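PDB 2HEU: sugar ABC transporter, sugar-binding protein from Streptococcus pneumoniae, which probably captures extracellular sugars, likely raffinose-type oligosaccharides, and delivers them to a membrane ABC transporter. Local coordinates for residues 126-131 with 348-353; 176-181 with 370-375; 203-208 with 391-396; 285-290 with 355-360. One frame throughout, in Å; residues are numbered along the deposited sequence.

Overall arrangement
The four contacts step through one part of this solute-binding fold, each joining an earlier segment to one after residue 347. The earlier segments come in the order 126-131, 176-181, 203-208, 285-290, the later ones 348-353, 355-360, 370-375, 391-396. Interactions 1 and 4 are neighbours, with centres 8 Å apart, joined through Tyr-129 and Thr-288. Interaction 2 lies about 18 Å from interaction 1 between centres, yet Tyr-129 OH bonds to Thr-176 O. Interaction 3 is the most distant from the centre of the chain; its centre is about 15 Å from that of interaction 2, which it touches where consecutive helices 370-382 and 385-396 pack. Segments far apart in sequence thus build the same part of the fold.

Interaction 1. Residues 126-131 with 348-353; sequences ANAYGI and GMTEYA
Gly-130 and Met-349 bring the two backbones to 5.6 Å between their CA atoms, at the start of strand 129-134 and on the short, weakly bonded helix 347-350. Met-349 carries most of the contact. Its CG stands anti to the backbone N (chi1 -168°), which sends the chain straight out toward the strand, and a bend at chi3 (-66°) then lays the methyl along the backbone. The sulfur, SD, rests 3.5 Å from Tyr-129 N, and CE lies at the same distance from Gly-130 N, so the thioether runs alongside peptide groups as well as the Ala-128 methyl. Gly-130 contributes no side chain, and the thioether end packs directly on its main chain. Ala-128 CB points toward the helix and meets Met-349 CG at 3.9 Å, with Thr-350 CG2 as a looser neighbour at 4.3 Å. These distances are those of van der Waals packing. Polar links come from outside: Met-349 N is bonded to Thr-275 OG1, and Thr-350 OG1 to Leu-346 O. Strand 129-134 is the middle strand of an antiparallel sheet between 253-257 and 273-276; Tyr-129 starts away from the helix, and its side chain touches helix 178-189 and Pro-255.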
loop_
_atom_site.group_PDB
_atom_site.type_symbol
_atom_site.label_atom_id
_atom_site.label_comp_id
_atom_site.label_asym_id
_atom_site.label_seq_id
_atom_site.Cartn_x
_atom_site.Cartn_y
_atom_site.Cartn_z
ATOM N N ALA A 126 3.392 -1.296 -6.344
ATOM C CA ALA A 126 2.743 -1.446 -5.050
ATOM C C ALA A 126 3.015 -0.255 -4.219
ATOM O O ALA A 126 3.979 0.465 -4.444
ATOM C CB ALA A 126 3.280 -2.687 -4.311
ATOM N N ASN A 127 2.170 -0.021 -3.218
ATOM C CA ASN A 127 2.480 0.902 -2.186
ATOM C C ASN A 127 3.281 0.256 -1.042
ATOM O O ASN A 127 3.470 -0.938 -1.014
ATOM C CB ASN A 127 1.224 1.678 -1.731
ATOM C CG ASN A 127 0.101 0.797 -1.328
ATOM O OD1 ASN A 127 0.259 -0.213 -0.646
ATOM N ND2 ASN A 127 -1.061 1.134 -1.767
ATOM N N ALA A 128 3.749 1.118 -0.144
ATOM C CA ALA A 128 4.507 0.741 1.035
ATOM C C ALA A 128 4.148 1.709 2.142
ATOM O O ALA A 128 3.435 2.707 1.906
ATOM C CB ALA A 128 5.978 0.680 0.748
ATOM N N TYR A 129 4.665 1.465 3.329
ATOM C CA TYR A 129 4.368 2.304 4.487
ATOM C C TYR A 129 5.550 2.410 5.383
ATOM O O TYR A 129 6.310 1.448 5.593
ATOM C CB TYR A 129 3.183 1.676 5.255
ATOM C CG TYR A 129 2.639 2.549 6.369
ATOM C CD1 TYR A 129 1.507 3.320 6.167
ATOM C CD2 TYR A 129 3.251 2.614 7.599
ATOM C CE1 TYR A 129 0.986 4.170 7.195
ATOM C CE2 TYR A 129 2.782 3.393 8.623
ATOM C CZ TYR A 129 1.628 4.178 8.436
ATOM O OH TYR A 129 1.156 4.900 9.476
ATOM N N GLY A 130 5.755 3.558 5.971
ATOM C CA GLY A 130 6.835 3.720 6.947
ATOM C C GLY A 130 6.812 5.124 7.544
ATOM O O GLY A 130 5.764 5.753 7.638
ATOM N N ILE A 131 8.017 5.579 7.941
ATOM C CA ILE A 131 8.123 6.838 8.630
ATOM C C ILE A 131 8.893 7.813 7.728
ATOM O O ILE A 131 10.043 7.569 7.366
ATOM C CB ILE A 131 8.859 6.767 9.990
ATOM C CG1 ILE A 131 8.288 5.605 10.846
ATOM C CG2 ILE A 131 8.789 8.053 10.698
ATOM C CD1 ILE A 131 6.834 5.741 11.227
ATOM N N GLY A 348 14.303 4.438 1.834
ATOM C CA GLY A 348 14.285 3.627 3.074
ATOM C C GLY A 348 13.046 2.779 3.173
ATOM O O GLY A 348 13.081 1.597 3.504
ATOM N N MET A 349 11.893 3.377 2.847
ATOM C CA MET A 349 10.645 2.651 2.955
ATOM C C MET A 349 10.580 1.468 2.005
ATOM O O MET A 349 9.893 0.520 2.277
ATOM C CB MET A 349 9.500 3.635 2.582
ATOM C CG MET A 349 8.119 3.096 2.932
ATOM S SD MET A 349 6.778 4.121 2.400
ATOM C CE MET A 349 6.948 5.553 3.352
ATOM N N THR A 350 11.228 1.606 0.848
ATOM C CA THR A 350 11.089 0.620 -0.236
ATOM C C THR A 350 12.331 -0.216 -0.440
ATOM O O THR A 350 12.367 -0.990 -1.388
ATOM C CB THR A 350 10.689 1.316 -1.574
ATOM O OG1 THR A 350 11.826 2.171 -1.971
ATOM C CG2 THR A 350 9.418 2.089 -1.441
ATOM N N GLU A 351 13.325 -0.159 0.456
ATOM C CA GLU A 351 14.577 -0.885 0.292
ATOM C C GLU A 351 14.363 -2.370 0.118
ATOM O O GLU A 351 15.145 -3.014 -0.603
ATOM C CB GLU A 351 15.452 -0.558 1.523
ATOM C CG GLU A 351 16.784 -1.253 1.420
ATOM C CD GLU A 351 17.712 -0.978 2.518
ATOM O OE1 GLU A 351 17.424 -0.258 3.477
ATOM O OE2 GLU A 351 18.892 -1.477 2.465
ATOM N N TYR A 352 13.404 -2.926 0.894
ATOM C CA TYR A 352 13.056 -4.387 0.902
ATOM C C TYR A 352 11.689 -4.583 0.167
ATOM O O TYR A 352 11.012 -5.584 0.405
ATOM C CB TYR A 352 13.102 -4.988 2.372
ATOM C CG TYR A 352 14.552 -5.178 2.892
ATOM C CD1 TYR A 352 15.335 -6.293 2.598
ATOM C CD2 TYR A 352 15.152 -4.228 3.735
ATOM C CE1 TYR A 352 16.615 -6.457 3.068
ATOM C CE2 TYR A 352 16.546 -4.337 4.154
ATOM C CZ TYR A 352 17.251 -5.510 3.830
ATOM O OH TYR A 352 18.481 -5.743 4.240
ATOM N N ALA A 353 11.304 -3.715 -0.787
ATOM C CA ALA A 353 10.059 -3.908 -1.532
ATOM C C ALA A 353 10.084 -5.244 -2.274
ATOM O O ALA A 353 11.119 -5.671 -2.774
ATOM C CB ALA A 353 9.780 -2.777 -2.512
#

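Interaction 2. Residues 176-181 with 370-375; sequences TLNGYN and ADFHTL
Asn-178 and Asn-181, one turn apart on helix 178-189, both touch Phe-372 of helix 370-382 with their side chains. The Asn-178 amide comes to the edge of the phenyl ring, near its plane, and the two planes stand 73° apart. The same amide also lies beside His-373, where Asn-178 CG is 3.4 Å from His-373 CD2 and Asn-178 CB is 3.5 Å from that same ring carbon. Asn-181 behaves differently: its amide plane is only 16° from the ring plane but meets the ring obliquely, and Asn-181 CB sits 4.0 Å from Phe-372 CZ. Phe-372 has CG anti to its backbone N (chi1 -176°), a torsion that carries the ring toward helix 178-189, with Asn-178 near CD2 and Asn-181 near CZ. The first turn of helix 178-189 thus packs on the start of helix 370-382, closest at the Asn-178 and His-373 CA atoms, 5.3 Å apart. Farther out, the imidazole is positioned by a hydrogen bond between His-373 NE2 and Glu-369 OE2, and one of its faces carries Ala-370 CA. Helix 385-396 packs behind through Phe-395, which touches Phe-372, and Leu-392, which touches Leu-375. From the other segment, Leu-177 reaches Met-377 and Val-380 of helix 370-382.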
loop_
_atom_site.group_PDB
_atom_site.type_symbol
_atom_site.label_atom_id
_atom_site.label_comp_id
_atom_site.label_asym_id
_atom_site.label_seq_id
_atom_site.Cartn_x
_atom_site.Cartn_y
_atom_site.Cartn_z
ATOM N N THR A 176 -4.600 7.031 8.674
ATOM C CA THR A 176 -3.207 7.285 8.554
ATOM C C THR A 176 -2.302 6.342 9.370
ATOM O O THR A 176 -1.136 6.194 9.022
ATOM C CB THR A 176 -2.825 8.772 8.879
ATOM O OG1 THR A 176 -3.145 9.030 10.244
ATOM C CG2 THR A 176 -3.509 9.773 7.942
ATOM N N LEU A 177 -2.856 5.806 10.446
ATOM C CA LEU A 177 -2.119 4.879 11.327
ATOM C C LEU A 177 -2.431 3.396 11.098
ATOM O O LEU A 177 -1.928 2.559 11.830
ATOM C CB LEU A 177 -2.335 5.254 12.805
ATOM C CG LEU A 177 -1.783 6.604 13.203
ATOM C CD1 LEU A 177 -1.983 6.804 14.696
ATOM C CD2 LEU A 177 -0.320 6.782 12.797
ATOM N N ASN A 178 -3.219 3.101 10.056
ATOM C CA ASN A 178 -3.471 1.661 9.767
ATOM C C ASN A 178 -2.142 0.948 9.557
ATOM O O ASN A 178 -1.898 -0.102 10.173
ATOM C CB ASN A 178 -4.358 1.618 8.507
ATOM C CG ASN A 178 -4.788 0.241 8.175
ATOM O OD1 ASN A 178 -4.944 -0.012 6.885
ATOM N ND2 ASN A 178 -5.122 -0.573 9.065
ATOM N N GLY A 179 -1.259 1.466 8.684
ATOM C CA GLY A 179 -0.020 0.790 8.475
ATOM C C GLY A 179 0.844 0.693 9.696
ATOM O O GLY A 179 1.551 -0.289 9.920
ATOM N N TYR A 180 0.815 1.719 10.564
ATOM C CA TYR A 180 1.635 1.757 11.766
ATOM C C TYR A 180 1.265 0.574 12.676
ATOM O O TYR A 180 2.138 -0.160 13.135
ATOM C CB TYR A 180 1.479 3.086 12.463
ATOM C CG TYR A 180 2.433 3.272 13.615
ATOM C CD1 TYR A 180 3.627 3.938 13.485
ATOM C CD2 TYR A 180 2.151 2.752 14.868
ATOM C CE1 TYR A 180 4.521 4.054 14.533
ATOM C CE2 TYR A 180 3.018 2.850 15.931
ATOM C CZ TYR A 180 4.202 3.499 15.764
ATOM O OH TYR A 180 5.131 3.623 16.768
ATOM N N ASN A 181 -0.012 0.436 12.968
ATOM C CA ASN A 181 -0.426 -0.619 13.898
ATOM C C ASN A 181 -0.338 -1.987 13.249
ATOM O O ASN A 181 -0.030 -2.984 13.918
ATOM C CB ASN A 181 -1.787 -0.311 14.481
ATOM C CG ASN A 181 -2.066 -1.099 15.777
ATOM O OD1 ASN A 181 -1.105 -1.602 16.402
ATOM N ND2 ASN A 181 -3.315 -1.146 16.165
ATOM N N ALA A 370 -12.190 -0.114 8.636
ATOM C CA ALA A 370 -12.296 1.183 9.259
ATOM C C ALA A 370 -12.242 1.093 10.790
ATOM O O ALA A 370 -11.635 1.955 11.422
ATOM C CB ALA A 370 -13.643 1.903 8.860
ATOM N N ASP A 371 -12.878 0.097 11.393
ATOM C CA ASP A 371 -12.873 0.010 12.825
ATOM C C ASP A 371 -11.510 -0.275 13.410
ATOM O O ASP A 371 -11.231 0.074 14.576
ATOM C CB ASP A 371 -13.905 -0.967 13.346
ATOM C CG ASP A 371 -15.342 -0.533 13.168
ATOM O OD1 ASP A 371 -15.593 0.576 12.665
ATOM O OD2 ASP A 371 -16.245 -1.333 13.507
ATOM N N PHE A 372 -10.621 -0.885 12.628
ATOM C CA PHE A 372 -9.240 -1.090 13.027
ATOM C C PHE A 372 -8.524 0.252 13.027
ATOM O O PHE A 372 -7.734 0.585 13.953
ATOM C CB PHE A 372 -8.516 -2.090 12.104
ATOM C CG PHE A 372 -7.142 -2.400 12.541
ATOM C CD1 PHE A 372 -6.870 -3.350 13.530
ATOM C CD2 PHE A 372 -6.038 -1.753 11.966
ATOM C CE1 PHE A 372 -5.561 -3.636 13.919
ATOM C CE2 PHE A 372 -4.743 -2.014 12.366
ATOM C CZ PHE A 372 -4.503 -2.985 13.323
ATOM N N HIS A 373 -8.758 1.087 11.994
ATOM C CA HIS A 373 -8.194 2.456 12.012
ATOM C C HIS A 373 -8.619 3.161 13.273
ATOM O O HIS A 373 -7.830 3.786 14.005
ATOM C CB HIS A 373 -8.667 3.266 10.799
ATOM C CG HIS A 373 -8.494 2.603 9.476
ATOM N ND1 HIS A 373 -9.107 3.141 8.393
ATOM C CD2 HIS A 373 -7.829 1.488 9.088
ATOM C CE1 HIS A 373 -8.811 2.363 7.368
ATOM N NE2 HIS A 373 -8.000 1.379 7.718
ATOM N N THR A 374 -9.924 3.107 13.568
ATOM C CA THR A 374 -10.500 3.855 14.675
ATOM C C THR A 374 -9.895 3.395 16.009
ATOM O O THR A 374 -9.572 4.221 16.847
ATOM C CB THR A 374 -12.021 3.706 14.678
ATOM O OG1 THR A 374 -12.502 4.247 13.449
ATOM C CG2 THR A 374 -12.688 4.312 15.893
ATOM N N LEU A 375 -9.824 2.067 16.241
ATOM C CA LEU A 375 -9.306 1.630 17.535
ATOM C C LEU A 375 -7.844 2.038 17.695
ATOM O O LEU A 375 -7.386 2.316 18.819
ATOM C CB LEU A 375 -9.518 0.146 17.749
ATOM C CG LEU A 375 -8.748 -0.858 16.882
ATOM C CD1 LEU A 375 -7.345 -1.152 17.413
ATOM C CD2 LEU A 375 -9.526 -2.160 16.690
#

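Interaction 3. Residues 203-208 with 391-396; sequences QPNAIK and DLNAFF
Phe-396 meets Ile-207 obliquely, its CD2 4.1 Å from Ile-207 CD1, while one face of the ring takes Phe-395 CD2 from its own helix, 3.5 Å above the plane and over the centre. The second flat group, the Asn-393 amide, lies against the loop backbone and uses both of its polar atoms on one residue. Asn-393 ND2 donates to Ile-207 O at 2.8 Å, nearly straight at 168°, with the acceptor in the amide plane and the donor on a carbonyl lone pair. In return, Ile-207 N donates to Asn-393 OD1 at 3.3 Å, also on a lone pair. The amide thus pairs with N-H and C=O of a single residue, as a neighbouring strand would, and its rotation is fixed by the two bonds. They tie the loop between helices 192-199 and 212-222 to helix 385-396. That loop contains a type II beta turn from Gln-203 to Ala-206, in which Asn-205 takes a positive phi of 62°. Asn-205 CA comes within 3.3 Å of Asn-393 OD1. Beside the amide, Ile-207 CD1 touches Leu-392 CB at 4.0 Å. Beyond the segments, Asn-205 N bonds to Asn-397 OD1, Ile-207 packs on Leu-199 and Met-214, and Trp-366 meets Phe-396 edge-to-face.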
loop_
_atom_site.group_PDB
_atom_site.type_symbol
_atom_site.label_atom_id
_atom_site.label_comp_id
_atom_site.label_asym_id
_atom_site.label_seq_id
_atom_site.Cartn_x
_atom_site.Cartn_y
_atom_site.Cartn_z
ATOM N N GLN A 203 -9.243 -17.658 18.201
ATOM C CA GLN A 203 -10.573 -17.850 18.642
ATOM C C GLN A 203 -11.262 -16.543 18.937
ATOM O O GLN A 203 -10.618 -15.542 19.229
ATOM C CB GLN A 203 -10.591 -18.737 19.907
ATOM C CG GLN A 203 -10.190 -20.169 19.621
ATOM C CD GLN A 203 -11.307 -20.817 18.950
ATOM O OE1 GLN A 203 -12.328 -21.179 19.548
ATOM N NE2 GLN A 203 -11.209 -20.851 17.730
ATOM N N PRO A 204 -12.582 -16.516 18.947
ATOM C CA PRO A 204 -13.324 -15.343 19.474
ATOM C C PRO A 204 -12.782 -15.015 20.862
ATOM O O PRO A 204 -12.587 -15.898 21.703
ATOM C CB PRO A 204 -14.764 -15.783 19.450
ATOM C CG PRO A 204 -14.835 -16.825 18.357
ATOM C CD PRO A 204 -13.541 -17.570 18.543
ATOM N N ASN A 205 -12.645 -13.703 21.113
ATOM C CA ASN A 205 -12.266 -13.192 22.408
ATOM C C ASN A 205 -10.876 -13.667 22.852
ATOM O O ASN A 205 -10.555 -13.503 24.023
ATOM C CB ASN A 205 -13.299 -13.454 23.480
ATOM C CG ASN A 205 -14.592 -12.728 23.123
ATOM O OD1 ASN A 205 -15.736 -13.348 23.131
ATOM N ND2 ASN A 205 -14.478 -11.489 22.787
ATOM N N ALA A 206 -10.012 -14.128 21.936
ATOM C CA ALA A 206 -8.724 -14.628 22.342
ATOM C C ALA A 206 -7.659 -13.555 22.464
ATOM O O ALA A 206 -6.578 -13.856 22.955
ATOM C CB ALA A 206 -8.195 -15.704 21.410
ATOM N N ILE A 207 -7.925 -12.360 22.080
ATOM C CA ILE A 207 -6.935 -11.297 22.217
ATOM C C ILE A 207 -7.033 -10.778 23.646
ATOM O O ILE A 207 -8.114 -10.319 24.044
ATOM C CB ILE A 207 -7.166 -10.164 21.178
ATOM C CG1 ILE A 207 -7.112 -10.743 19.744
ATOM C CG2 ILE A 207 -6.226 -8.980 21.390
ATOM C CD1 ILE A 207 -7.726 -9.842 18.693
ATOM N N LYS A 208 -5.971 -10.880 24.431
ATOM C CA LYS A 208 -5.987 -10.475 25.838
ATOM C C LYS A 208 -4.875 -9.522 26.132
ATOM O O LYS A 208 -3.769 -9.607 25.618
ATOM C CB LYS A 208 -5.850 -11.703 26.726
ATOM C CG LYS A 208 -7.109 -12.531 26.739
ATOM C CD LYS A 208 -6.915 -13.902 27.359
ATOM C CE LYS A 208 -6.363 -13.971 28.643
ATOM N NZ LYS A 208 -6.446 -15.370 29.115
ATOM N N ASP A 391 -11.821 -3.368 21.875
ATOM C CA ASP A 391 -12.110 -2.963 20.513
ATOM C C ASP A 391 -11.621 -3.959 19.497
ATOM O O ASP A 391 -12.283 -4.201 18.474
ATOM C CB ASP A 391 -11.483 -1.596 20.213
ATOM C CG ASP A 391 -12.070 -0.413 20.919
ATOM O OD1 ASP A 391 -13.157 -0.490 21.446
ATOM O OD2 ASP A 391 -11.395 0.659 20.855
ATOM N N LEU A 392 -10.437 -4.482 19.700
ATOM C CA LEU A 392 -9.881 -5.491 18.786
ATOM C C LEU A 392 -10.771 -6.702 18.759
ATOM O O LEU A 392 -11.116 -7.213 17.679
ATOM C CB LEU A 392 -8.449 -5.900 19.223
ATOM C CG LEU A 392 -7.367 -4.838 18.896
ATOM C CD1 LEU A 392 -6.158 -5.068 19.753
ATOM C CD2 LEU A 392 -6.994 -4.872 17.422
ATOM N N ASN A 393 -11.163 -7.237 19.926
ATOM C CA ASN A 393 -12.068 -8.391 19.890
ATOM C C ASN A 393 -13.410 -8.034 19.260
ATOM O O ASN A 393 -13.980 -8.855 18.515
ATOM C CB ASN A 393 -12.280 -9.011 21.268
ATOM C CG ASN A 393 -11.040 -9.772 21.713
ATOM O OD1 ASN A 393 -10.571 -10.710 21.049
ATOM N ND2 ASN A 393 -10.466 -9.355 22.846
ATOM N N ALA A 394 -13.941 -6.859 19.535
ATOM C CA ALA A 394 -15.217 -6.508 18.948
ATOM C C ALA A 394 -15.151 -6.478 17.452
ATOM O O ALA A 394 -16.089 -6.863 16.757
ATOM C CB ALA A 394 -15.722 -5.172 19.509
ATOM N N PHE A 395 -14.011 -6.012 16.920
ATOM C CA PHE A 395 -13.806 -5.923 15.460
ATOM C C PHE A 395 -13.583 -7.273 14.825
ATOM O O PHE A 395 -14.141 -7.557 13.771
ATOM C CB PHE A 395 -12.589 -4.996 15.229
ATOM C CG PHE A 395 -12.157 -4.897 13.798
ATOM C CD1 PHE A 395 -13.016 -4.429 12.828
ATOM C CD2 PHE A 395 -10.876 -5.283 13.423
ATOM C CE1 PHE A 395 -12.588 -4.313 11.500
ATOM C CE2 PHE A 395 -10.470 -5.174 12.118
ATOM C CZ PHE A 395 -11.292 -4.692 11.164
ATOM N N PHE A 396 -12.761 -8.141 15.453
ATOM C CA PHE A 396 -12.435 -9.416 14.836
ATOM C C PHE A 396 -13.450 -10.477 15.134
ATOM O O PHE A 396 -13.607 -11.421 14.300
ATOM C CB PHE A 396 -11.008 -9.874 15.215
ATOM C CG PHE A 396 -9.934 -9.053 14.541
ATOM C CD1 PHE A 396 -9.776 -9.137 13.147
ATOM C CD2 PHE A 396 -9.122 -8.188 15.244
ATOM C CE1 PHE A 396 -8.842 -8.381 12.491
ATOM C CE2 PHE A 396 -8.167 -7.418 14.601
ATOM C CZ PHE A 396 -8.052 -7.521 13.213
#

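Interaction 4. Residues 285-290 with 355-360; sequences QSLTVG and TDRHLV
Arg-357 bends at chi3 (68°) and Ser-286 turns its OG to the side between backbone N and carbonyl carbon (chi1 67°), and these two torsions bring guanidinium and serine together just ahead of a two-stranded parallel sheet made by 288-290 and 358-360. The guanidinium grips serine side-on. Arg-357 NE donates to Ser-286 O at 3.0 Å with a fairly straight N-H, and Arg-357 NH2 reaches Ser-286 OG at 2.8 Å; both acceptors lie close to the guanidinium plane, and a further NH2 bond to Ser-286 O is weak. Main-chain bonds continue the parallel ladder. Thr-288 N binds Arg-357 O at 2.9 Å, practically straight at 177°, Leu-359 N binds Thr-288 O at 2.8 Å, and Gly-290 N closes on Leu-359 O. Thr-288 and His-358 share a face of the sheet, where Thr-288 CG2 lies 3.7 Å from His-358 CD2; Val-289 and Leu-359 take the other. Thr-355 OG1 accepts from Arg-357 N at 3.0 Å, an ST turn just before strand 358-360. The His-358 imidazole is held at both nitrogens: ND1 bonds to Phe-354 N, and NE2 to Asn-127 O. Outside the pair, Leu-287 and Val-289 rest on helix 178-189. A water whose oxygen lies over the centre of one face of the His-358 ring is hydrogen-bonded to Gly-290 O, 2.9 Å from that carbonyl oxygen.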
loop_
_atom_site.group_PDB
_atom_site.type_symbol
_atom_site.label_atom_id
_atom_site.label_comp_id
_atom_site.label_asym_id
_atom_site.label_seq_id
_atom_site.Cartn_x
_atom_site.Cartn_y
_atom_site.Cartn_z
ATOM N N GLN A 285 14.982 -6.784 11.654
ATOM C CA GLN A 285 13.607 -7.246 11.752
ATOM C C GLN A 285 12.589 -6.212 11.242
ATOM O O GLN A 285 11.375 -6.431 11.413
ATOM C CB GLN A 285 13.306 -7.633 13.190
ATOM C CG GLN A 285 14.155 -8.909 13.556
ATOM C CD GLN A 285 13.823 -9.397 14.924
ATOM O OE1 GLN A 285 13.077 -8.784 15.688
ATOM N NE2 GLN A 285 14.332 -10.572 15.249
ATOM N N SER A 286 13.012 -5.101 10.725
ATOM C CA SER A 286 12.075 -4.113 10.251
ATOM C C SER A 286 11.268 -4.616 9.100
ATOM O O SER A 286 11.706 -5.451 8.303
ATOM C CB SER A 286 12.792 -2.813 9.905
ATOM O OG SER A 286 13.635 -3.057 8.762
ATOM N N LEU A 287 10.053 -4.073 8.947
ATOM C CA LEU A 287 9.100 -4.523 7.945
ATOM C C LEU A 287 8.413 -3.310 7.323
ATOM O O LEU A 287 8.347 -2.245 7.934
ATOM C CB LEU A 287 8.039 -5.407 8.587
ATOM C CG LEU A 287 8.496 -6.720 9.170
ATOM C CD1 LEU A 287 7.398 -7.433 9.911
ATOM C CD2 LEU A 287 9.087 -7.681 8.069
ATOM N N THR A 288 7.869 -3.513 6.135
ATOM C CA THR A 288 6.901 -2.592 5.557
ATOM C C THR A 288 5.665 -3.391 5.115
ATOM O O THR A 288 5.666 -4.620 5.172
ATOM C CB THR A 288 7.539 -1.731 4.453
ATOM O OG1 THR A 288 6.603 -0.712 4.071
ATOM C CG2 THR A 288 7.912 -2.501 3.219
ATOM N N VAL A 289 4.635 -2.658 4.741
ATOM C CA VAL A 289 3.353 -3.244 4.344
ATOM C C VAL A 289 2.817 -2.427 3.186
ATOM O O VAL A 289 3.047 -1.239 3.101
ATOM C CB VAL A 289 2.350 -3.251 5.543
ATOM C CG1 VAL A 289 2.042 -1.872 6.070
ATOM C CG2 VAL A 289 1.094 -4.024 5.189
ATOM N N GLY A 290 2.130 -3.115 2.275
ATOM C CA GLY A 290 1.521 -2.462 1.152
ATOM C C GLY A 290 0.926 -3.479 0.237
ATOM O O GLY A 290 0.916 -4.693 0.533
ATOM N N THR A 355 9.961 -8.240 -1.218
ATOM C CA THR A 355 10.630 -9.333 -0.531
ATOM C C THR A 355 9.768 -9.811 0.628
ATOM O O THR A 355 8.667 -9.270 0.836
ATOM C CB THR A 355 11.983 -8.882 -0.016
ATOM O OG1 THR A 355 11.786 -8.081 1.210
ATOM C CG2 THR A 355 12.863 -8.171 -0.992
ATOM N N ASP A 356 10.333 -10.657 1.528
ATOM C CA ASP A 356 9.614 -11.197 2.692
ATOM C C ASP A 356 9.306 -10.078 3.641
ATOM O O ASP A 356 8.372 -10.159 4.443
ATOM C CB ASP A 356 10.211 -12.483 3.312
ATOM C CG ASP A 356 11.626 -12.406 3.651
ATOM O OD1 ASP A 356 12.191 -11.311 3.642
ATOM O OD2 ASP A 356 12.179 -13.519 3.961
ATOM N N ARG A 357 10.012 -8.984 3.513
ATOM C CA ARG A 357 9.852 -7.903 4.449
ATOM C C ARG A 357 8.860 -6.852 4.019
ATOM O O ARG A 357 8.664 -5.886 4.724
ATOM C CB ARG A 357 11.199 -7.266 4.772
ATOM C CG ARG A 357 12.111 -8.274 5.506
ATOM C CD ARG A 357 13.554 -7.822 5.618
ATOM N NE ARG A 357 13.736 -6.674 6.505
ATOM C CZ ARG A 357 14.911 -6.208 6.817
ATOM N NH1 ARG A 357 16.031 -6.674 6.269
ATOM N NH2 ARG A 357 15.055 -5.207 7.619
ATOM N N HIS A 358 8.150 -7.081 2.907
ATOM C CA HIS A 358 7.125 -6.195 2.362
ATOM C C HIS A 358 5.799 -6.931 2.378
ATOM O O HIS A 358 5.374 -7.519 1.385
ATOM C CB HIS A 358 7.494 -5.747 0.974
ATOM C CG HIS A 358 6.558 -4.756 0.309
ATOM N ND1 HIS A 358 6.702 -4.561 -1.039
ATOM C CD2 HIS A 358 5.564 -3.958 0.756
ATOM C CE1 HIS A 358 5.808 -3.612 -1.335
ATOM N NE2 HIS A 358 5.088 -3.266 -0.304
ATOM N N LEU A 359 5.118 -6.829 3.502
ATOM C CA LEU A 359 3.920 -7.592 3.752
ATOM C C LEU A 359 2.782 -7.103 2.910
ATOM O O LEU A 359 2.713 -5.945 2.615
ATOM C CB LEU A 359 3.593 -7.362 5.204
ATOM C CG LEU A 359 4.287 -8.277 6.182
ATOM C CD1 LEU A 359 5.790 -8.262 6.086
ATOM C CD2 LEU A 359 3.853 -7.958 7.578
ATOM N N VAL A 360 1.823 -7.986 2.563
ATOM C CA VAL A 360 0.546 -7.523 2.002
ATOM C C VAL A 360 -0.293 -7.023 3.194
ATOM O O VAL A 360 -0.344 -7.633 4.276
ATOM C CB VAL A 360 -0.178 -8.615 1.257
ATOM C CG1 VAL A 360 -1.501 -8.124 0.726
ATOM C CG2 VAL A 360 0.692 -9.134 0.082
HETATM O O HOH W 1 3.163 -6.178 -0.468
#